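Local coordinates for protein lipolytic enzyme, g-d-s-l (Clostridium thermocellum, PDB 2W47) that carries a family 6 carbohydrate-binding module, a beta-sandwich domain that binds a glycan and a calcium ion, at residues Arg59-Thr64 against Gly89-Trp94; Val46-Ser51 against Ala101-Gly106. All blocks are in the same frame, centred on the assembly; numbering follows the deposited sequence.

Overall arrangement
Two contacts at opposite ends of one beta sandwich illustrate how such a domain is both closed and equipped for binding. From the N terminus, the chain first reaches Val46-Ser51, where it leaves strand 41-48 of one sheet for strand 52-61 of the other. The end of that strand and the loop after it, Arg59-Thr64, meet Gly89-Trp94 after strands 70-74 and 77-83; contact 1 thus closes a loop on the glycan-binding side. Strand 95-103 then runs back, and Ala101-Gly106 closes the longer loop of contact 2, inside which contact 1 is nested. Neighbouring strands 52-61 and 95-103 link the two contacts, whose centres lie about 29 Å apart.

Contact 1. Residues Arg59-Thr64 against Gly89-Trp94; sequences RYANGT and GAWTTW. With AQA (4-deoxy-beta-L-threo-hex-4-enopyranuronic acid), chain B.
Gly63 and the bound 4-deoxy-beta-L-threo-hex-4-enopyranuronic acid (AQA) enclose the indole of Trp91 from opposite faces, in the glycan pocket at one end of this family 6 beta sandwich. Trp91 belongs to a type I turn from Ala90 to Thr93. From its CB, a chi1 of -74° sets CG beside the backbone N and swings the ring across to the other segment. With no side chain on Gly63, its CA can lie over the five-membered ring, a CH-pi contact 3.5 Å from the centroid; CD1 and NE1 also meet this CA, with AQA C2 and O5 on the far side. Farther out, CE3 comes within 3.4 Å of Gly63 N, CZ3 nears Ala61 O, and CH2 lies between Gly63 N and AQA C6. CZ2 meets Thr64 CG2 obliquely and has AQA O5 at 3.4 Å. Glu20, Asn23, Asn36, Arg68 and Asn122 add hydrogen bonds to AQA.

An Asx turn shapes the backbone behind the ring: Asn62 OD1 accepts from both Thr64 N and Thr64 OG1, while Asn62 ND2 donates to Ala66 and Phe85 carbonyls. Trp94 repeats the two-sided scheme. Ala61 CB sits over one face, 3.8 Å from the six-membered centroid; the Arg59 guanidinium, its plane 14° from that of the ring, centres on Trp94 CB and brings NH2 over the rim of the opposite face. Arg59 NH2 forms a salt bridge with Asp124, and Trp94 NE1 donates to Ala24 O. Finally, a water accepts from Arg59 NH1 at 2.9 Å and donates to Trp94 O at 2.8 Å.

Contact 2. Residues Val46-Ser51 against Ala101-Gly106; sequences VNAPSS and ANLNQG
Ala48 and Gly106 form an antiparallel hydrogen-bonded pair, in which each residue gives its N-H to the other's carbonyl. Ala48 N reaches Gly106 O at 2.8 Å, and Gly106 N reaches Ala48 O at 2.9 Å; both bonds are nearly straight, at 162° and 165°. A third hydrogen bond involves a side chain: with chi1 at -61°, Ser51 OG lies beside its own backbone N and accepts from Gln105 N at 2.9 Å, which ties the hydroxyl to the backbone of the connection after strand 95-103.

Weaker CH...O contacts follow the same backbones. Asn47 CA faces Gly106 O, Gln105 CA faces Ala48 O, and Ser51 CA comes within 3.3 Å of Leu103 O.

Apolar contacts lie on the interior side. Ala48 CB rests 3.9 Å from Leu103 CB and also packs closely on the carbonyl oxygen of Asn104. Leu103 stretches onward, and its CD1 touches Val46 CG1 at 4.2 Å, the two side chains crossing at about a right angle. Tyr54 and Ile110 also touch Leu103, and Leu126 and Val128 touch Val46, so this small cluster is continuous with residues from both sheets.

Two short connections, one from strand 41-48 to strand 52-61 and the other from strand 95-103 to strand 106-114, therefore pass between the sheets side by side, closing one end of the beta sandwich characteristic of family 6 carbohydrate-binding modules.

Contact 1. Residues Arg59-Thr64 against Gly89-Trp94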
loop_
_atom_site.group_PDB
_atom_site.type_symbol
_atom_site.label_atom_id
_atom_site.label_comp_id
_atom_site.label_asym_id
_atom_site.label_seq_id
_atom_site.Cartn_x
_atom_site.Cartn_y
_atom_site.Cartn_z
ATOM N N ARG A 59 4.823 -1.232 -3.165
ATOM C CA ARG A 59 5.403 -2.219 -4.060
ATOM C C ARG A 59 4.460 -3.411 -4.053
ATOM O O ARG A 59 4.156 -3.949 -2.998
ATOM C CB ARG A 59 6.810 -2.605 -3.617
ATOM C CG ARG A 59 7.505 -3.578 -4.564
ATOM C CD ARG A 59 8.986 -3.719 -4.257
ATOM N NE ARG A 59 9.700 -4.472 -5.291
ATOM C CZ ARG A 59 9.970 -5.775 -5.237
ATOM N NH1 ARG A 59 10.633 -6.362 -6.229
ATOM N NH2 ARG A 59 9.575 -6.505 -4.200
ATOM N N TYR A 60 3.991 -3.820 -5.232
ATOM C CA TYR A 60 2.874 -4.750 -5.325
ATOM C C TYR A 60 3.003 -5.694 -6.514
ATOM O O TYR A 60 3.745 -5.414 -7.460
ATOM C CB TYR A 60 1.553 -3.968 -5.410
ATOM C CG TYR A 60 1.238 -3.496 -6.808
ATOM C CD1 TYR A 60 0.400 -4.242 -7.629
ATOM C CD2 TYR A 60 1.785 -2.322 -7.313
ATOM C CE1 TYR A 60 0.112 -3.834 -8.919
ATOM C CE2 TYR A 60 1.500 -1.903 -8.618
ATOM C CZ TYR A 60 0.662 -2.670 -9.397
ATOM O OH TYR A 60 0.369 -2.290 -10.691
ATOM N N ALA A 61 2.271 -6.803 -6.462
ATOM C CA ALA A 61 2.150 -7.696 -7.599
ATOM C C ALA A 61 0.690 -7.961 -7.874
ATOM O O ALA A 61 -0.123 -8.027 -6.959
ATOM C CB ALA A 61 2.906 -9.005 -7.356
ATOM N N ASN A 62 0.355 -8.112 -9.150
ATOM C CA ASN A 62 -0.998 -8.465 -9.562
ATOM C C ASN A 62 -0.882 -9.372 -10.774
ATOM O O ASN A 62 -0.713 -8.905 -11.909
ATOM C CB ASN A 62 -1.833 -7.214 -9.856
ATOM C CG ASN A 62 -3.241 -7.544 -10.313
ATOM O OD1 ASN A 62 -3.602 -8.717 -10.424
ATOM N ND2 ASN A 62 -4.032 -6.515 -10.613
ATOM N N GLY A 63 -0.977 -10.674 -10.521
ATOM C CA GLY A 63 -0.799 -11.674 -11.570
ATOM C C GLY A 63 -2.080 -12.022 -12.297
ATOM O O GLY A 63 -2.128 -13.016 -13.012
ATOM N N THR A 64 -3.115 -11.207 -12.109
ATOM C CA THR A 64 -4.325 -11.323 -12.917
ATOM C C THR A 64 -4.332 -10.206 -13.948
ATOM O O THR A 64 -3.564 -9.251 -13.855
ATOM C CB THR A 64 -5.622 -11.241 -12.077
ATOM O OG1 THR A 64 -5.902 -9.875 -11.741
ATOM C CG2 THR A 64 -5.535 -12.097 -10.804
ATOM N N GLY A 89 1.479 -8.619 -14.616
ATOM C CA GLY A 89 1.749 -9.721 -15.543
ATOM C C GLY A 89 1.938 -11.080 -14.906
ATOM O O GLY A 89 1.340 -12.062 -15.331
ATOM N N ALA A 90 2.818 -11.141 -13.922
ATOM C CA ALA A 90 3.105 -12.377 -13.206
ATOM C C ALA A 90 3.072 -12.082 -11.721
ATOM O O ALA A 90 3.323 -10.946 -11.309
ATOM C CB ALA A 90 4.458 -12.912 -13.592
ATOM N N TRP A 91 2.789 -13.109 -10.921
ATOM C CA TRP A 91 2.760 -12.955 -9.461
ATOM C C TRP A 91 4.146 -12.701 -8.884
ATOM O O TRP A 91 4.278 -12.279 -7.741
ATOM C CB TRP A 91 2.115 -14.166 -8.786
ATOM C CG TRP A 91 0.628 -14.178 -8.961
ATOM C CD1 TRP A 91 -0.107 -15.068 -9.692
ATOM C CD2 TRP A 91 -0.308 -13.239 -8.412
ATOM N NE1 TRP A 91 -1.444 -14.750 -9.626
ATOM C CE2 TRP A 91 -1.597 -13.635 -8.844
ATOM C CE3 TRP A 91 -0.186 -12.110 -7.587
ATOM C CZ2 TRP A 91 -2.754 -12.933 -8.491
ATOM C CZ3 TRP A 91 -1.345 -11.416 -7.231
ATOM C CH2 TRP A 91 -2.607 -11.828 -7.690
ATOM N N THR A 92 5.172 -12.948 -9.693
ATOM C CA THR A 92 6.562 -12.739 -9.290
ATOM C C THR A 92 7.155 -11.454 -9.889
ATOM O O THR A 92 8.352 -11.186 -9.748
ATOM C CB THR A 92 7.429 -13.945 -9.694
ATOM O OG1 THR A 92 7.267 -14.183 -11.099
ATOM C CG2 THR A 92 7.016 -15.190 -8.919
ATOM N N THR A 93 6.307 -10.664 -10.554
ATOM C CA THR A 93 6.706 -9.363 -11.058
ATOM C C THR A 93 6.094 -8.276 -10.189
ATOM O O THR A 93 4.873 -8.180 -10.065
ATOM C CB THR A 93 6.307 -9.170 -12.527
ATOM O OG1 THR A 93 6.950 -10.187 -13.303
ATOM C CG2 THR A 93 6.765 -7.809 -13.023
ATOM N N TRP A 94 6.965 -7.490 -9.569
ATOM C CA TRP A 94 6.566 -6.508 -8.580
ATOM C C TRP A 94 6.811 -5.113 -9.124
ATOM O O TRP A 94 7.933 -4.778 -9.523
ATOM C CB TRP A 94 7.347 -6.707 -7.282
ATOM C CG TRP A 94 7.172 -8.063 -6.675
ATOM C CD1 TRP A 94 7.828 -9.218 -7.035
ATOM C CD2 TRP A 94 6.292 -8.426 -5.597
ATOM N NE1 TRP A 94 7.410 -10.267 -6.246
ATOM C CE2 TRP A 94 6.467 -9.807 -5.361
ATOM C CE3 TRP A 94 5.368 -7.718 -4.810
ATOM C CZ2 TRP A 94 5.760 -10.492 -4.367
ATOM C CZ3 TRP A 94 4.656 -8.411 -3.824
ATOM C CH2 TRP A 94 4.860 -9.778 -3.616
HETATM O O6A AQA B . -5.495 -14.053 -6.515
HETATM C C6 AQA B . -4.613 -13.848 -5.635
HETATM O O6B AQA B . -4.701 -12.913 -4.798
HETATM C C5 AQA B . -3.546 -14.647 -5.595
HETATM O O5 AQA B . -3.475 -15.695 -6.605
HETATM C C4 AQA B . -2.566 -14.468 -4.679
HETATM C C3 AQA B . -1.484 -15.515 -4.503
HETATM O O3 AQA B . -0.295 -14.955 -3.929
HETATM C C2 AQA B . -1.176 -16.099 -5.876
HETATM O O2 AQA B . -0.177 -17.117 -5.788
HETATM C C1 AQA B . -2.447 -16.685 -6.483
HETATM O O HOH W 1 10.569 -4.852 -8.667
HETATM O O HOH W 2 -1.375 -11.432 -15.714
#

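Contact 2. Residues Val46-Ser51 against Ala101-Gly106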
loop_
_atom_site.group_PDB
_atom_site.type_symbol
_atom_site.label_atom_id
_atom_site.label_comp_id
_atom_site.label_asym_id
_atom_site.label_seq_id
_atom_site.Cartn_x
_atom_site.Cartn_y
_atom_site.Cartn_z
ATOM N N VAL A 46 2.302 5.432 10.120
ATOM C CA VAL A 46 3.395 6.068 9.394
ATOM C C VAL A 46 3.790 7.372 10.069
ATOM O O VAL A 46 2.948 8.229 10.324
ATOM C CB VAL A 46 2.988 6.305 7.917
ATOM C CG1 VAL A 46 4.036 7.134 7.160
ATOM C CG2 VAL A 46 2.805 4.972 7.218
ATOM N N ASN A 47 5.082 7.482 10.368
ATOM C CA ASN A 47 5.628 8.691 10.965
ATOM C C ASN A 47 5.923 9.751 9.911
ATOM O O ASN A 47 6.469 9.447 8.854
ATOM C CB ASN A 47 6.911 8.356 11.729
ATOM C CG ASN A 47 7.609 9.589 12.276
ATOM O OD1 ASN A 47 8.693 9.956 11.827
ATOM N ND2 ASN A 47 6.983 10.231 13.242
ATOM N N ALA A 48 5.554 10.989 10.213
ATOM C CA ALA A 48 5.984 12.134 9.414
ATOM C C ALA A 48 6.802 13.046 10.327
ATOM O O ALA A 48 6.265 13.583 11.300
ATOM C CB ALA A 48 4.783 12.873 8.831
ATOM N N PRO A 49 8.111 13.209 10.036
ATOM C CA PRO A 49 8.950 14.082 10.873
ATOM C C PRO A 49 8.438 15.515 10.909
ATOM O O PRO A 49 8.611 16.208 11.912
ATOM C CB PRO A 49 10.313 14.028 10.180
ATOM C CG PRO A 49 10.305 12.750 9.426
ATOM C CD PRO A 49 8.892 12.575 8.960
ATOM N N SER A 50 7.817 15.944 9.815
ATOM C CA SER A 50 7.210 17.258 9.718
ATOM C C SER A 50 5.943 17.168 8.885
ATOM O O SER A 50 5.799 16.269 8.051
ATOM C CB SER A 50 8.188 18.262 9.089
ATOM O OG SER A 50 8.713 17.776 7.867
ATOM N N SER A 51 5.015 18.086 9.123
ATOM C CA SER A 51 3.801 18.143 8.327
ATOM C C SER A 51 4.159 18.529 6.904
ATOM O O SER A 51 5.058 19.341 6.680
ATOM C CB SER A 51 2.801 19.129 8.917
ATOM O OG SER A 51 2.437 18.731 10.226
ATOM N N ALA A 101 0.442 12.477 -0.682
ATOM C CA ALA A 101 -0.568 12.836 0.303
ATOM C C ALA A 101 0.015 13.738 1.362
ATOM O O ALA A 101 1.202 13.649 1.678
ATOM C CB ALA A 101 -1.132 11.574 0.953
ATOM N N ASN A 102 -0.834 14.604 1.909
ATOM C CA ASN A 102 -0.436 15.440 3.026
ATOM C C ASN A 102 -0.520 14.648 4.321
ATOM O O ASN A 102 -1.546 14.024 4.609
ATOM C CB ASN A 102 -1.299 16.700 3.104
ATOM C CG ASN A 102 -0.963 17.710 2.019
ATOM O OD1 ASN A 102 -1.840 18.416 1.522
ATOM N ND2 ASN A 102 0.312 17.784 1.647
ATOM N N LEU A 103 0.573 14.656 5.075
ATOM C CA LEU A 103 0.645 13.981 6.370
ATOM C C LEU A 103 0.873 15.009 7.470
ATOM O O LEU A 103 1.446 16.074 7.220
ATOM C CB LEU A 103 1.781 12.949 6.396
ATOM C CG LEU A 103 1.773 11.820 5.353
ATOM C CD1 LEU A 103 2.901 10.845 5.650
ATOM C CD2 LEU A 103 0.426 11.101 5.296
ATOM N N ASN A 104 0.425 14.684 8.681
ATOM C CA ASN A 104 0.643 15.530 9.857
ATOM C C ASN A 104 1.893 15.094 10.602
ATOM O O ASN A 104 2.220 13.912 10.622
ATOM C CB ASN A 104 -0.549 15.432 10.813
ATOM C CG ASN A 104 -1.877 15.683 10.133
ATOM O OD1 ASN A 104 -2.109 16.748 9.561
ATOM N ND2 ASN A 104 -2.774 14.708 10.219
ATOM N N GLN A 105 2.586 16.037 11.240
ATOM C CA GLN A 105 3.724 15.676 12.081
ATOM C C GLN A 105 3.292 14.624 13.097
ATOM O O GLN A 105 2.251 14.766 13.748
ATOM C CB GLN A 105 4.307 16.903 12.798
ATOM C CG GLN A 105 5.606 16.601 13.543
ATOM C CD GLN A 105 6.267 17.835 14.133
ATOM O OE1 GLN A 105 7.351 18.231 13.704
ATOM N NE2 GLN A 105 5.624 18.437 15.124
ATOM N N GLY A 106 4.097 13.574 13.219
ATOM C CA GLY A 106 3.778 12.468 14.104
ATOM C C GLY A 106 3.171 11.322 13.325
ATOM O O GLY A 106 3.520 11.090 12.168
#